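Local atomic coordinates of putative alpha-N-acetylgalactosaminidase (Bacillus halodurans C-125, PDB entry 3CC1), a protein that probably removes terminal alpha-linked N-acetylgalactosamine from glycans, as a glycoside hydrolase built from a TIM-barrel domain and a C-terminal beta sandwich. Residues A[32-37]-A[320-325]; A[36-41]-A[106-111]; A[348-353]-A[387-392]; A[357-362]-A[371-376]. All blocks are in the same frame, centred on the assembly; numbering follows the deposited sequence.

Interaction 1 of 4, residues A[32-37]-A[320-325]; sequences LGNAEY and ELRDND
Asn34 works its amide in two directions, taking a backbone N-H and giving to a carboxylate. OD1 of Asn34 accepts from the backbone N of Leu321 at 2.9 Å, in the carbonyl plane, while ND2 of Asn34 donates to OE1 of Glu320, also at 2.9 Å, from above the carboxylate plane. Further along the helix, Tyr37 holds CG anti to the backbone N (chi1 -177°), which swings its ring over the 3-10 turn: O of Leu321 sits 3.3 Å from CE2 of Tyr37 over one face, and CB of Leu321 makes an off-centre CH-pi contact. The phenol OH of Tyr37 takes a bond from ND2 of Asn324 at 3.2 Å, ring and amide planes nearly perpendicular (88°). Helix 28-41, which follows the TIM barrel's first strand 14-17, thus meets the loop after strand 315-317, that strand's neighbour in the parallel sheet. Arg322 positions Glu320 by gripping it side-on: NE of Arg322 to OE2 of Glu320 measures 2.8 Å, and NH2 reaches OE1 from the face opposite Asn34. CA of Gly33 lies over the guanidinium. In the next shell, Tyr22 bonds OE1 of Glu320, Glu29 pairs with Arg322, and O of Glu30 takes ND2 of Asn34.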
loop_
_atom_site.group_PDB
_atom_site.type_symbol
_atom_site.label_atom_id
_atom_site.label_comp_id
_atom_site.label_asym_id
_atom_site.label_seq_id
_atom_site.Cartn_x
_atom_site.Cartn_y
_atom_site.Cartn_z
ATOM N N LEU A 32 35.644 -27.089 -0.076
ATOM C CA LEU A 32 35.887 -28.412 -0.685
ATOM C C LEU A 32 34.885 -29.491 -0.215
ATOM O O LEU A 32 34.467 -30.334 -1.023
ATOM C CB LEU A 32 37.322 -28.887 -0.438
ATOM C CG LEU A 32 38.333 -28.110 -1.311
ATOM C CD1 LEU A 32 39.793 -28.461 -1.002
ATOM C CD2 LEU A 32 38.006 -28.392 -2.831
ATOM N N GLY A 33 34.522 -29.473 1.067
ATOM C CA GLY A 33 33.514 -30.392 1.575
ATOM C C GLY A 33 32.180 -30.226 0.856
ATOM O O GLY A 33 31.568 -31.179 0.458
ATOM N N ASN A 34 31.741 -28.984 0.674
ATOM C CA ASN A 34 30.492 -28.744 -0.036
ATOM C C ASN A 34 30.593 -29.113 -1.517
ATOM O O ASN A 34 29.665 -29.711 -2.077
ATOM C CB ASN A 34 30.021 -27.317 0.177
ATOM C CG ASN A 34 29.398 -27.122 1.541
ATOM O OD1 ASN A 34 28.201 -27.327 1.698
ATOM N ND2 ASN A 34 30.202 -26.707 2.531
ATOM N N ALA A 35 31.759 -28.843 -2.098
ATOM C CA ALA A 35 32.049 -29.153 -3.503
ATOM C C ALA A 35 31.986 -30.672 -3.715
ATOM O O ALA A 35 31.414 -31.158 -4.693
ATOM C CB ALA A 35 33.392 -28.599 -3.905
ATOM N N GLU A 36 32.564 -31.405 -2.772
ATOM C CA GLU A 36 32.562 -32.873 -2.844
ATOM C C GLU A 36 31.159 -33.416 -2.716
ATOM O O GLU A 36 30.768 -34.319 -3.430
ATOM C CB GLU A 36 33.483 -33.500 -1.799
ATOM C CG GLU A 36 34.950 -33.329 -2.170
ATOM C CD GLU A 36 35.928 -33.578 -1.003
ATOM O OE1 GLU A 36 35.466 -33.955 0.102
ATOM O OE2 GLU A 36 37.153 -33.368 -1.188
ATOM N N TYR A 37 30.374 -32.834 -1.826
ATOM C CA TYR A 37 28.998 -33.280 -1.674
ATOM C C TYR A 37 28.262 -33.026 -2.971
ATOM O O TYR A 37 27.586 -33.896 -3.481
ATOM C CB TYR A 37 28.308 -32.579 -0.525
ATOM C CG TYR A 37 26.897 -33.053 -0.261
ATOM C CD1 TYR A 37 25.828 -32.565 -0.998
ATOM C CD2 TYR A 37 26.625 -33.921 0.772
ATOM C CE1 TYR A 37 24.551 -32.980 -0.754
ATOM C CE2 TYR A 37 25.331 -34.356 1.024
ATOM C CZ TYR A 37 24.310 -33.873 0.279
ATOM O OH TYR A 37 23.039 -34.249 0.556
ATOM N N GLU A 320 24.944 -25.745 4.736
ATOM C CA GLU A 320 26.057 -26.668 4.776
ATOM C C GLU A 320 25.537 -28.006 4.263
ATOM O O GLU A 320 24.927 -28.767 5.007
ATOM C CB GLU A 320 26.620 -26.798 6.200
ATOM C CG GLU A 320 27.640 -27.955 6.412
ATOM C CD GLU A 320 28.750 -28.022 5.346
ATOM O OE1 GLU A 320 29.650 -27.149 5.333
ATOM O OE2 GLU A 320 28.720 -28.986 4.548
ATOM N N LEU A 321 25.833 -28.261 2.996
ATOM C CA LEU A 321 25.310 -29.426 2.276
ATOM C C LEU A 321 25.560 -30.751 2.989
ATOM O O LEU A 321 24.718 -31.678 2.924
ATOM C CB LEU A 321 25.884 -29.489 0.852
ATOM C CG LEU A 321 25.306 -28.510 -0.180
ATOM C CD1 LEU A 321 26.198 -28.480 -1.411
ATOM C CD2 LEU A 321 23.862 -28.861 -0.550
ATOM N N ARG A 322 26.712 -30.856 3.651
ATOM C CA ARG A 322 27.142 -32.112 4.232
ATOM C C ARG A 322 26.226 -32.520 5.362
ATOM O O ARG A 322 26.164 -33.694 5.719
ATOM C CB ARG A 322 28.595 -32.079 4.726
ATOM C CG ARG A 322 29.615 -32.244 3.619
ATOM C CD ARG A 322 30.994 -31.860 4.070
ATOM N NE ARG A 322 31.078 -30.455 4.474
ATOM C CZ ARG A 322 32.118 -29.931 5.109
ATOM N NH1 ARG A 322 33.187 -30.655 5.336
ATOM N NH2 ARG A 322 32.134 -28.658 5.461
ATOM N N ASP A 323 25.478 -31.560 5.891
ATOM C CA ASP A 323 24.569 -31.846 7.000
ATOM C C ASP A 323 23.127 -32.063 6.551
ATOM O O ASP A 323 22.219 -32.106 7.371
ATOM C CB ASP A 323 24.611 -30.716 8.020
ATOM C CG ASP A 323 25.929 -30.649 8.740
ATOM O OD1 ASP A 323 26.595 -31.691 8.798
ATOM O OD2 ASP A 323 26.291 -29.568 9.239
ATOM N N ASN A 324 22.909 -32.174 5.249
ATOM C CA ASN A 324 21.554 -32.347 4.711
ATOM C C ASN A 324 20.867 -33.587 5.307
ATOM O O ASN A 324 21.517 -34.582 5.615
ATOM C CB ASN A 324 21.563 -32.551 3.196
ATOM C CG ASN A 324 21.629 -31.260 2.417
ATOM O OD1 ASN A 324 21.532 -30.161 2.984
ATOM N ND2 ASN A 324 21.755 -31.388 1.090
ATOM N N ASP A 325 19.557 -33.525 5.446
ATOM C CA ASP A 325 18.769 -34.738 5.704
ATOM C C ASP A 325 18.121 -35.178 4.419
ATOM O O ASP A 325 18.299 -34.552 3.381
ATOM C CB ASP A 325 17.703 -34.535 6.783
ATOM C CG ASP A 325 16.795 -33.324 6.528
ATOM O OD1 ASP A 325 16.902 -32.640 5.475
ATOM O OD2 ASP A 325 15.945 -33.075 7.399
#

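Interaction 2 of 4, residues A[36-41]-A[106-111]; sequences EYMANH and LGLKFG
Ala39 and Leu106 meet through their CB atoms, 3.9 Å apart, where the last turns of helix 28-41 face the loop leading into strand 109-115. No hydrogen bond crosses here; the segments meet by van der Waals packing. Leu106 spreads over the helix with both branches: CD2 approaches the methyl of Ala39, and CD1 reaches back a turn to the aliphatic part of Glu36, 3.9 Å from its CG. The second apolar group is Met38 with Leu108. Met38, a selenomethionine, has CG anti to the backbone N (chi1 -178°) and stays extended as far as SE, which carries SE across the leucine fork at a slant; SE of Met38 lies 3.9 Å from CD2 of Leu108, and CB of Met38 is 4.0 Å from CD1 of Leu108. Deeper in, Ile50 of the neighbouring strand packs on both Met38 and Leu108. Polar bonding lies to the side: the O of Leu106 accepts from Lys43, and Gly107, with positive phi (76°), closes helix 97-105 in a Schellman motif. Strand 109-115 is hydrogen-bonded to strand 49-52 in the parallel sheet. A helix packed through apolar side chains against the entry to a parallel strand is the helix-on-sheet packing of a TIM barrel.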
loop_
_atom_site.group_PDB
_atom_site.type_symbol
_atom_site.label_atom_id
_atom_site.label_comp_id
_atom_site.label_asym_id
_atom_site.label_seq_id
_atom_site.Cartn_x
_atom_site.Cartn_y
_atom_site.Cartn_z
ATOM N N GLU A 36 32.564 -31.405 -2.772
ATOM C CA GLU A 36 32.562 -32.873 -2.844
ATOM C C GLU A 36 31.159 -33.416 -2.716
ATOM O O GLU A 36 30.768 -34.319 -3.430
ATOM C CB GLU A 36 33.483 -33.500 -1.799
ATOM C CG GLU A 36 34.950 -33.329 -2.170
ATOM C CD GLU A 36 35.928 -33.578 -1.003
ATOM O OE1 GLU A 36 35.466 -33.955 0.102
ATOM O OE2 GLU A 36 37.153 -33.368 -1.188
ATOM N N TYR A 37 30.374 -32.834 -1.826
ATOM C CA TYR A 37 28.998 -33.280 -1.674
ATOM C C TYR A 37 28.262 -33.026 -2.971
ATOM O O TYR A 37 27.586 -33.896 -3.481
ATOM C CB TYR A 37 28.308 -32.579 -0.525
ATOM C CG TYR A 37 26.897 -33.053 -0.261
ATOM C CD1 TYR A 37 25.828 -32.565 -0.998
ATOM C CD2 TYR A 37 26.625 -33.921 0.772
ATOM C CE1 TYR A 37 24.551 -32.980 -0.754
ATOM C CE2 TYR A 37 25.331 -34.356 1.024
ATOM C CZ TYR A 37 24.310 -33.873 0.279
ATOM O OH TYR A 37 23.039 -34.249 0.556
HETATM N N MSE A 38 28.419 -31.840 -3.513
HETATM C CA MSE A 38 27.710 -31.485 -4.726
HETATM C C MSE A 38 28.080 -32.442 -5.863
HETATM O O MSE A 38 27.242 -32.857 -6.655
HETATM C CB MSE A 38 28.031 -30.074 -5.142
HETATM C CG MSE A 38 27.275 -29.643 -6.396
HETATM SE SE MSE A 38 27.610 -27.765 -6.844
HETATM C CE MSE A 38 26.719 -27.034 -5.368
ATOM N N ALA A 39 29.353 -32.794 -5.912
ATOM C CA ALA A 39 29.864 -33.636 -6.967
ATOM C C ALA A 39 29.234 -35.014 -6.822
ATOM O O ALA A 39 28.912 -35.675 -7.798
ATOM C CB ALA A 39 31.401 -33.755 -6.855
ATOM N N ASN A 40 29.067 -35.442 -5.583
ATOM C CA ASN A 40 28.616 -36.802 -5.314
ATOM C C ASN A 40 27.103 -36.966 -5.426
ATOM O O ASN A 40 26.637 -38.022 -5.782
ATOM C CB ASN A 40 29.075 -37.249 -3.932
ATOM C CG ASN A 40 30.575 -37.577 -3.888
ATOM O OD1 ASN A 40 31.142 -38.086 -4.861
ATOM N ND2 ASN A 40 31.210 -37.329 -2.747
ATOM N N HIS A 41 26.328 -35.937 -5.096
ATOM C CA HIS A 41 24.870 -36.105 -4.998
ATOM C C HIS A 41 24.047 -35.216 -5.929
ATOM O O HIS A 41 22.873 -35.510 -6.177
ATOM C CB HIS A 41 24.386 -35.801 -3.564
ATOM C CG HIS A 41 24.988 -36.671 -2.525
ATOM N ND1 HIS A 41 25.987 -36.230 -1.678
ATOM C CD2 HIS A 41 24.773 -37.966 -2.210
ATOM C CE1 HIS A 41 26.354 -37.221 -0.884
ATOM N NE2 HIS A 41 25.636 -38.285 -1.190
ATOM N N LEU A 106 36.478 -31.896 -9.824
ATOM C CA LEU A 106 35.182 -32.544 -9.444
ATOM C C LEU A 106 34.078 -32.334 -10.529
ATOM O O LEU A 106 32.933 -32.764 -10.375
ATOM C CB LEU A 106 34.687 -32.014 -8.093
ATOM C CG LEU A 106 35.517 -32.385 -6.862
ATOM C CD1 LEU A 106 35.149 -31.507 -5.622
ATOM C CD2 LEU A 106 35.367 -33.878 -6.586
ATOM N N GLY A 107 34.442 -31.670 -11.623
ATOM C CA GLY A 107 33.507 -31.338 -12.682
ATOM C C GLY A 107 32.583 -30.175 -12.339
ATOM O O GLY A 107 31.483 -30.069 -12.879
ATOM N N LEU A 108 33.020 -29.318 -11.421
ATOM C CA LEU A 108 32.206 -28.207 -10.959
ATOM C C LEU A 108 32.869 -26.895 -11.371
ATOM O O LEU A 108 33.933 -26.878 -11.968
ATOM C CB LEU A 108 32.007 -28.296 -9.443
ATOM C CG LEU A 108 31.318 -29.529 -8.831
ATOM C CD1 LEU A 108 31.302 -29.394 -7.315
ATOM C CD2 LEU A 108 29.885 -29.722 -9.378
ATOM N N LYS A 109 32.207 -25.798 -11.076
ATOM C CA LYS A 109 32.665 -24.449 -11.437
ATOM C C LYS A 109 32.829 -23.601 -10.182
ATOM O O LYS A 109 32.157 -23.831 -9.172
ATOM C CB LYS A 109 31.676 -23.806 -12.403
ATOM C CG LYS A 109 31.748 -24.427 -13.808
ATOM C CD LYS A 109 30.616 -23.979 -14.708
ATOM C CE LYS A 109 30.713 -24.630 -16.140
ATOM N NZ LYS A 109 32.068 -24.459 -16.733
ATOM N N PHE A 110 33.756 -22.640 -10.246
ATOM C CA PHE A 110 34.180 -21.854 -9.090
ATOM C C PHE A 110 33.802 -20.391 -9.258
ATOM O O PHE A 110 34.021 -19.793 -10.302
ATOM C CB PHE A 110 35.703 -21.951 -8.857
ATOM C CG PHE A 110 36.193 -21.118 -7.673
ATOM C CD1 PHE A 110 35.723 -21.359 -6.393
ATOM C CD2 PHE A 110 37.056 -20.073 -7.854
ATOM C CE1 PHE A 110 36.142 -20.597 -5.320
ATOM C CE2 PHE A 110 37.512 -19.319 -6.776
ATOM C CZ PHE A 110 37.051 -19.569 -5.521
ATOM N N GLY A 111 33.163 -19.851 -8.231
ATOM C CA GLY A 111 32.715 -18.483 -8.249
ATOM C C GLY A 111 33.118 -17.705 -7.007
ATOM O O GLY A 111 33.363 -18.277 -5.939
#

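Interaction 3 of 4, residues A[348-353]-A[387-392]; sequences RFVYRE and DMVGIM
Tyr351 and Met388 are brought together by contrasting torsions: the tyrosine holds CG between its backbone N and carbonyl carbon (chi1 75°), while Met388, a selenomethionine, runs extended beyond CG (chi3 176°) and brings its end to the ring's edge. SE of Met388 stands 3.8 Å from CE2 of Tyr351, near the ring plane, and 5.0 Å from the ring centroid, 85° off the normal, a Met-aromatic contact made at the edge. Nearer the backbone, CG1 of Val350 meets CB of Met388 at 3.9 Å, the two side chains crossing at about a right angle. At the far end the guanidinium of Arg348 turns its edge to the carbonyl of Val389, with NH2 of Arg348 3.3 Å from that O. Val350 and Tyr351 both face Ala358 across the sheet, a classic beta bulge in the strand that is outermost within this chain, although the second subunit bonds its backbone. The hydroxyl of Tyr351 bonds to the O of Gln383, so an alanine here would probably cost that carbonyl its phenol partner and leave the end of Met388 free to turn. NH1 of Arg348 bonds the O of Leu346 and OD1 of Asn362, and NE forms a salt bridge with Glu3 of the second subunit. The chemistry implies an apolar, polarisable interior bordered by a charge that is probably balanced across the subunit interface.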
loop_
_atom_site.group_PDB
_atom_site.type_symbol
_atom_site.label_atom_id
_atom_site.label_comp_id
_atom_site.label_asym_id
_atom_site.label_seq_id
_atom_site.Cartn_x
_atom_site.Cartn_y
_atom_site.Cartn_z
ATOM N N ARG A 348 5.304 -16.311 -16.226
ATOM C CA ARG A 348 4.392 -15.178 -16.081
ATOM C C ARG A 348 3.518 -15.234 -14.842
ATOM O O ARG A 348 3.103 -16.298 -14.360
ATOM C CB ARG A 348 3.504 -15.041 -17.323
ATOM C CG ARG A 348 2.508 -16.184 -17.536
ATOM C CD ARG A 348 2.015 -16.155 -18.975
ATOM N NE ARG A 348 1.091 -17.233 -19.304
ATOM C CZ ARG A 348 1.448 -18.466 -19.578
ATOM N NH1 ARG A 348 2.707 -18.842 -19.521
ATOM N NH2 ARG A 348 0.531 -19.349 -19.888
ATOM N N PHE A 349 3.283 -14.040 -14.322
ATOM C CA PHE A 349 2.377 -13.805 -13.206
ATOM C C PHE A 349 0.925 -13.913 -13.730
ATOM O O PHE A 349 0.611 -13.315 -14.732
ATOM C CB PHE A 349 2.691 -12.426 -12.613
ATOM C CG PHE A 349 1.687 -11.937 -11.592
ATOM C CD1 PHE A 349 1.503 -12.590 -10.413
ATOM C CD2 PHE A 349 0.942 -10.819 -11.832
ATOM C CE1 PHE A 349 0.583 -12.138 -9.493
ATOM C CE2 PHE A 349 0.027 -10.375 -10.903
ATOM C CZ PHE A 349 -0.154 -11.060 -9.736
ATOM N N VAL A 350 0.056 -14.692 -13.073
ATOM C CA VAL A 350 -1.333 -14.901 -13.562
ATOM C C VAL A 350 -2.361 -14.071 -12.773
ATOM O O VAL A 350 -3.166 -13.338 -13.353
ATOM C CB VAL A 350 -1.702 -16.419 -13.604
ATOM C CG1 VAL A 350 -3.166 -16.631 -13.926
ATOM C CG2 VAL A 350 -0.786 -17.152 -14.589
ATOM N N TYR A 351 -2.344 -14.172 -11.460
ATOM C CA TYR A 351 -3.271 -13.427 -10.653
ATOM C C TYR A 351 -2.816 -13.286 -9.210
ATOM O O TYR A 351 -2.014 -14.035 -8.699
ATOM C CB TYR A 351 -4.724 -14.005 -10.722
ATOM C CG TYR A 351 -4.996 -15.296 -9.959
ATOM C CD1 TYR A 351 -4.905 -15.351 -8.569
ATOM C CD2 TYR A 351 -5.400 -16.426 -10.612
ATOM C CE1 TYR A 351 -5.152 -16.516 -7.872
ATOM C CE2 TYR A 351 -5.696 -17.608 -9.911
ATOM C CZ TYR A 351 -5.581 -17.633 -8.537
ATOM O OH TYR A 351 -5.901 -18.766 -7.822
ATOM N N ARG A 352 -3.307 -12.237 -8.596
ATOM C CA ARG A 352 -3.273 -12.157 -7.160
ATOM C C ARG A 352 -4.544 -11.525 -6.635
ATOM O O ARG A 352 -4.955 -10.449 -7.085
ATOM C CB ARG A 352 -2.077 -11.335 -6.701
ATOM C CG ARG A 352 -2.096 -11.156 -5.208
ATOM C CD ARG A 352 -0.751 -10.647 -4.748
ATOM N NE ARG A 352 -0.634 -10.670 -3.295
ATOM C CZ ARG A 352 0.523 -10.605 -2.641
ATOM N NH1 ARG A 352 1.657 -10.590 -3.306
ATOM N NH2 ARG A 352 0.529 -10.620 -1.306
ATOM N N GLU A 353 -5.153 -12.216 -5.687
ATOM C CA GLU A 353 -6.377 -11.774 -5.097
ATOM C C GLU A 353 -6.397 -12.197 -3.651
ATOM O O GLU A 353 -6.387 -13.377 -3.320
ATOM C CB GLU A 353 -7.543 -12.353 -5.909
ATOM C CG GLU A 353 -8.782 -11.566 -5.837
ATOM C CD GLU A 353 -9.888 -12.073 -6.729
ATOM O OE1 GLU A 353 -9.908 -11.709 -7.930
ATOM O OE2 GLU A 353 -10.778 -12.806 -6.209
ATOM N N ASP A 387 -8.525 -21.163 -19.115
ATOM C CA ASP A 387 -8.540 -19.897 -19.880
ATOM C C ASP A 387 -7.518 -18.881 -19.377
ATOM O O ASP A 387 -7.166 -17.962 -20.075
ATOM C CB ASP A 387 -9.956 -19.271 -19.971
ATOM C CG ASP A 387 -10.656 -19.107 -18.605
ATOM O OD1 ASP A 387 -10.197 -18.295 -17.781
ATOM O OD2 ASP A 387 -11.681 -19.786 -18.383
HETATM N N MSE A 388 -7.003 -19.077 -18.177
HETATM C CA MSE A 388 -5.975 -18.180 -17.627
HETATM C C MSE A 388 -4.595 -18.451 -18.199
HETATM O O MSE A 388 -3.682 -17.626 -18.064
HETATM C CB MSE A 388 -5.853 -18.386 -16.117
HETATM C CG MSE A 388 -7.069 -18.038 -15.305
HETATM SE SE MSE A 388 -6.766 -18.644 -13.461
HETATM C CE MSE A 388 -8.345 -17.952 -12.705
ATOM N N VAL A 389 -4.412 -19.633 -18.771
ATOM C CA VAL A 389 -3.082 -20.057 -19.216
ATOM C C VAL A 389 -3.028 -20.444 -20.689
ATOM O O VAL A 389 -2.037 -20.969 -21.160
ATOM C CB VAL A 389 -2.470 -21.125 -18.296
ATOM C CG1 VAL A 389 -2.320 -20.522 -16.825
ATOM C CG2 VAL A 389 -3.274 -22.429 -18.316
ATOM N N GLY A 390 -4.083 -20.125 -21.433
ATOM C CA GLY A 390 -4.049 -20.231 -22.893
ATOM C C GLY A 390 -4.496 -21.568 -23.447
ATOM O O GLY A 390 -4.307 -21.832 -24.631
ATOM N N ILE A 391 -5.136 -22.395 -22.613
ATOM C CA ILE A 391 -5.513 -23.770 -23.028
ATOM C C ILE A 391 -7.019 -23.870 -23.186
ATOM O O ILE A 391 -7.775 -23.369 -22.376
ATOM C CB ILE A 391 -4.959 -24.810 -22.000
ATOM C CG1 ILE A 391 -3.428 -24.704 -21.934
ATOM C CG2 ILE A 391 -5.385 -26.241 -22.288
ATOM C CD1 ILE A 391 -2.753 -25.554 -20.832
HETATM N N MSE A 392 -7.434 -24.508 -24.277
HETATM C CA MSE A 392 -8.836 -24.636 -24.638
HETATM C C MSE A 392 -9.193 -26.088 -24.896
HETATM O O MSE A 392 -10.153 -26.359 -25.566
HETATM C CB MSE A 392 -9.148 -23.822 -25.888
HETATM C CG MSE A 392 -8.954 -22.329 -25.675
HETATM SE SE MSE A 392 -8.929 -21.314 -27.286
HETATM C CE MSE A 392 -7.119 -21.698 -27.736
#

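Interaction 4 of 4, residues A[357-362]-A[371-376]; sequences VAWAAN and ALFNLH
Val357 and Phe373 form a hydrogen-bonded antiparallel pair, with N of Val357 giving to O of Phe373 at 3.1 Å and N of Phe373 to O of Val357 at 2.8 Å. Trp359 and Ala371 repeat the pattern, N of Ala371 reaching O of Trp359 at 2.8 Å, tilted 30° from the carbonyl plane. Between them Ala358 and Leu372 make the non-hydrogen-bonded pair, where CA of Ala358 comes 3.1 Å from O of Ala371 in a CA-H...O contact and CD2 of Leu372 turns to CB of Ala358. On the face bearing Val357, Trp359 and Phe373 the packing is close: CG2 of Val357 lies 3.6 Å from CD1 of Leu375, and CE1 of Phe373 approaches CD1 of Trp359 at 3.9 Å. Phe373 keeps CG anti to its carbonyl carbon (chi1 -60°), directing the ring along the strand pair toward the indole, their planes 86° apart. A serine in its place would probably open a gap beside the indole and deprive Phe254 of its edge-to-face partner. The contact thins out beyond Leu375, where the strand ends in an Asx turn, OD1 of Asn374 accepting from N of His376, and the partly exposed His376 reaches a weak bond to Asp377 of the third subunit. This hairpin lies between strands 345-353 and 424-431 in the antiparallel sheet; helices 247-262 and 298-310 cover its aromatic face, joining the sandwich to the barrel domain.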
loop_
_atom_site.group_PDB
_atom_site.type_symbol
_atom_site.label_atom_id
_atom_site.label_comp_id
_atom_site.label_asym_id
_atom_site.label_seq_id
_atom_site.Cartn_x
_atom_site.Cartn_y
_atom_site.Cartn_z
ATOM N N VAL A 357 -2.281 -16.356 -4.924
ATOM C CA VAL A 357 -1.431 -15.995 -6.023
ATOM C C VAL A 357 -1.249 -17.166 -6.983
ATOM O O VAL A 357 -1.157 -18.317 -6.569
ATOM C CB VAL A 357 -0.010 -15.532 -5.525
ATOM C CG1 VAL A 357 0.853 -15.103 -6.704
ATOM C CG2 VAL A 357 -0.140 -14.430 -4.459
ATOM N N ALA A 358 -1.204 -16.855 -8.269
ATOM C CA ALA A 358 -0.960 -17.865 -9.346
ATOM C C ALA A 358 0.119 -17.356 -10.300
ATOM O O ALA A 358 0.199 -16.147 -10.550
ATOM C CB ALA A 358 -2.289 -18.176 -10.098
ATOM N N TRP A 359 1.028 -18.249 -10.705
ATOM C CA TRP A 359 2.023 -17.993 -11.745
ATOM C C TRP A 359 1.942 -19.214 -12.689
ATOM O O TRP A 359 1.448 -20.274 -12.291
ATOM C CB TRP A 359 3.467 -17.907 -11.195
ATOM C CG TRP A 359 3.815 -16.644 -10.460
ATOM C CD1 TRP A 359 3.304 -16.236 -9.257
ATOM C CD2 TRP A 359 4.775 -15.662 -10.829
ATOM N NE1 TRP A 359 3.838 -15.049 -8.897
ATOM C CE2 TRP A 359 4.748 -14.668 -9.836
ATOM C CE3 TRP A 359 5.638 -15.519 -11.902
ATOM C CZ2 TRP A 359 5.552 -13.553 -9.878
ATOM C CZ3 TRP A 359 6.414 -14.418 -11.963
ATOM C CH2 TRP A 359 6.377 -13.436 -10.945
ATOM N N ALA A 360 2.425 -19.052 -13.914
ATOM C CA ALA A 360 2.435 -20.113 -14.918
ATOM C C ALA A 360 3.675 -20.086 -15.810
ATOM O O ALA A 360 4.399 -19.073 -15.939
ATOM C CB ALA A 360 1.156 -20.042 -15.768
ATOM N N ALA A 361 3.910 -21.224 -16.446
ATOM C CA ALA A 361 4.921 -21.341 -17.485
ATOM C C ALA A 361 4.594 -22.502 -18.407
ATOM O O ALA A 361 3.704 -23.313 -18.142
ATOM C CB ALA A 361 6.367 -21.507 -16.887
ATOM N N ASN A 362 5.343 -22.559 -19.493
ATOM C CA ASN A 362 5.159 -23.575 -20.497
ATOM C C ASN A 362 6.418 -24.390 -20.663
ATOM O O ASN A 362 7.530 -23.869 -20.660
ATOM C CB ASN A 362 4.741 -22.950 -21.830
ATOM C CG ASN A 362 3.305 -22.435 -21.791
ATOM O OD1 ASN A 362 3.002 -21.460 -21.136
ATOM N ND2 ASN A 362 2.436 -23.118 -22.436
ATOM N N ALA A 371 1.682 -22.593 -10.742
ATOM C CA ALA A 371 1.996 -22.516 -9.329
ATOM C C ALA A 371 0.888 -21.714 -8.621
ATOM O O ALA A 371 0.624 -20.542 -8.959
ATOM C CB ALA A 371 3.395 -21.867 -9.115
ATOM N N LEU A 372 0.280 -22.355 -7.637
ATOM C CA LEU A 372 -0.762 -21.765 -6.808
ATOM C C LEU A 372 -0.284 -21.588 -5.365
ATOM O O LEU A 372 0.270 -22.500 -4.790
ATOM C CB LEU A 372 -2.039 -22.641 -6.837
ATOM C CG LEU A 372 -2.671 -22.905 -8.208
ATOM C CD1 LEU A 372 -3.755 -24.031 -8.150
ATOM C CD2 LEU A 372 -3.201 -21.584 -8.830
ATOM N N PHE A 373 -0.508 -20.402 -4.781
ATOM C CA PHE A 373 0.092 -20.070 -3.512
ATOM C C PHE A 373 -0.929 -19.491 -2.539
ATOM O O PHE A 373 -1.614 -18.526 -2.867
ATOM C CB PHE A 373 1.184 -18.979 -3.697
ATOM C CG PHE A 373 2.316 -19.354 -4.610
ATOM C CD1 PHE A 373 2.256 -19.048 -5.957
ATOM C CD2 PHE A 373 3.469 -19.932 -4.119
ATOM C CE1 PHE A 373 3.319 -19.322 -6.792
ATOM C CE2 PHE A 373 4.540 -20.228 -4.968
ATOM C CZ PHE A 373 4.455 -19.905 -6.300
ATOM N N ASN A 374 -1.033 -20.077 -1.348
ATOM C CA ASN A 374 -1.766 -19.449 -0.285
ATOM C C ASN A 374 -0.792 -18.696 0.625
ATOM O O ASN A 374 -0.160 -19.282 1.478
ATOM C CB ASN A 374 -2.575 -20.457 0.518
ATOM C CG ASN A 374 -3.285 -19.805 1.666
ATOM O OD1 ASN A 374 -3.417 -18.586 1.683
ATOM N ND2 ASN A 374 -3.738 -20.600 2.640
ATOM N N LEU A 375 -0.728 -17.375 0.464
ATOM C CA LEU A 375 0.188 -16.510 1.250
ATOM C C LEU A 375 -0.438 -16.057 2.576
ATOM O O LEU A 375 0.163 -15.335 3.347
ATOM C CB LEU A 375 0.584 -15.276 0.443
ATOM C CG LEU A 375 1.286 -15.527 -0.882
ATOM C CD1 LEU A 375 1.736 -14.168 -1.408
ATOM C CD2 LEU A 375 2.438 -16.533 -0.687
ATOM N N HIS A 376 -1.651 -16.501 2.814
ATOM C CA HIS A 376 -2.423 -16.063 3.964
ATOM C C HIS A 376 -2.096 -16.889 5.183
ATOM O O HIS A 376 -1.503 -17.961 5.073
ATOM C CB HIS A 376 -3.928 -16.181 3.674
ATOM C CG HIS A 376 -4.733 -15.140 4.370
ATOM N ND1 HIS A 376 -4.415 -13.794 4.295
ATOM C CD2 HIS A 376 -5.820 -15.234 5.177
ATOM C CE1 HIS A 376 -5.280 -13.108 5.025
ATOM N NE2 HIS A 376 -6.142 -13.956 5.564
#

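In the fold
The four contacts illustrate how bonding follows position in a two-domain enzyme. Interactions 1 and 2 share helix 28-41 and touch each other in the barrel domain, their centres 10 Å apart; both are partly buried, yet the first relies on amide, carboxylate and guanidinium groups together with a tyrosine ring, and the second on aliphatic packing alone. Interactions 3 and 4 are fully buried contacts of the C-terminal sandwich, joined through neighbouring strands 345-353 and 356-362. There, interaction 4 is built on regular backbone bonds, whereas interaction 3 fastens a loop by side chains beside a subunit interface. Some 31 Å separates the centres of interactions 1 and 4.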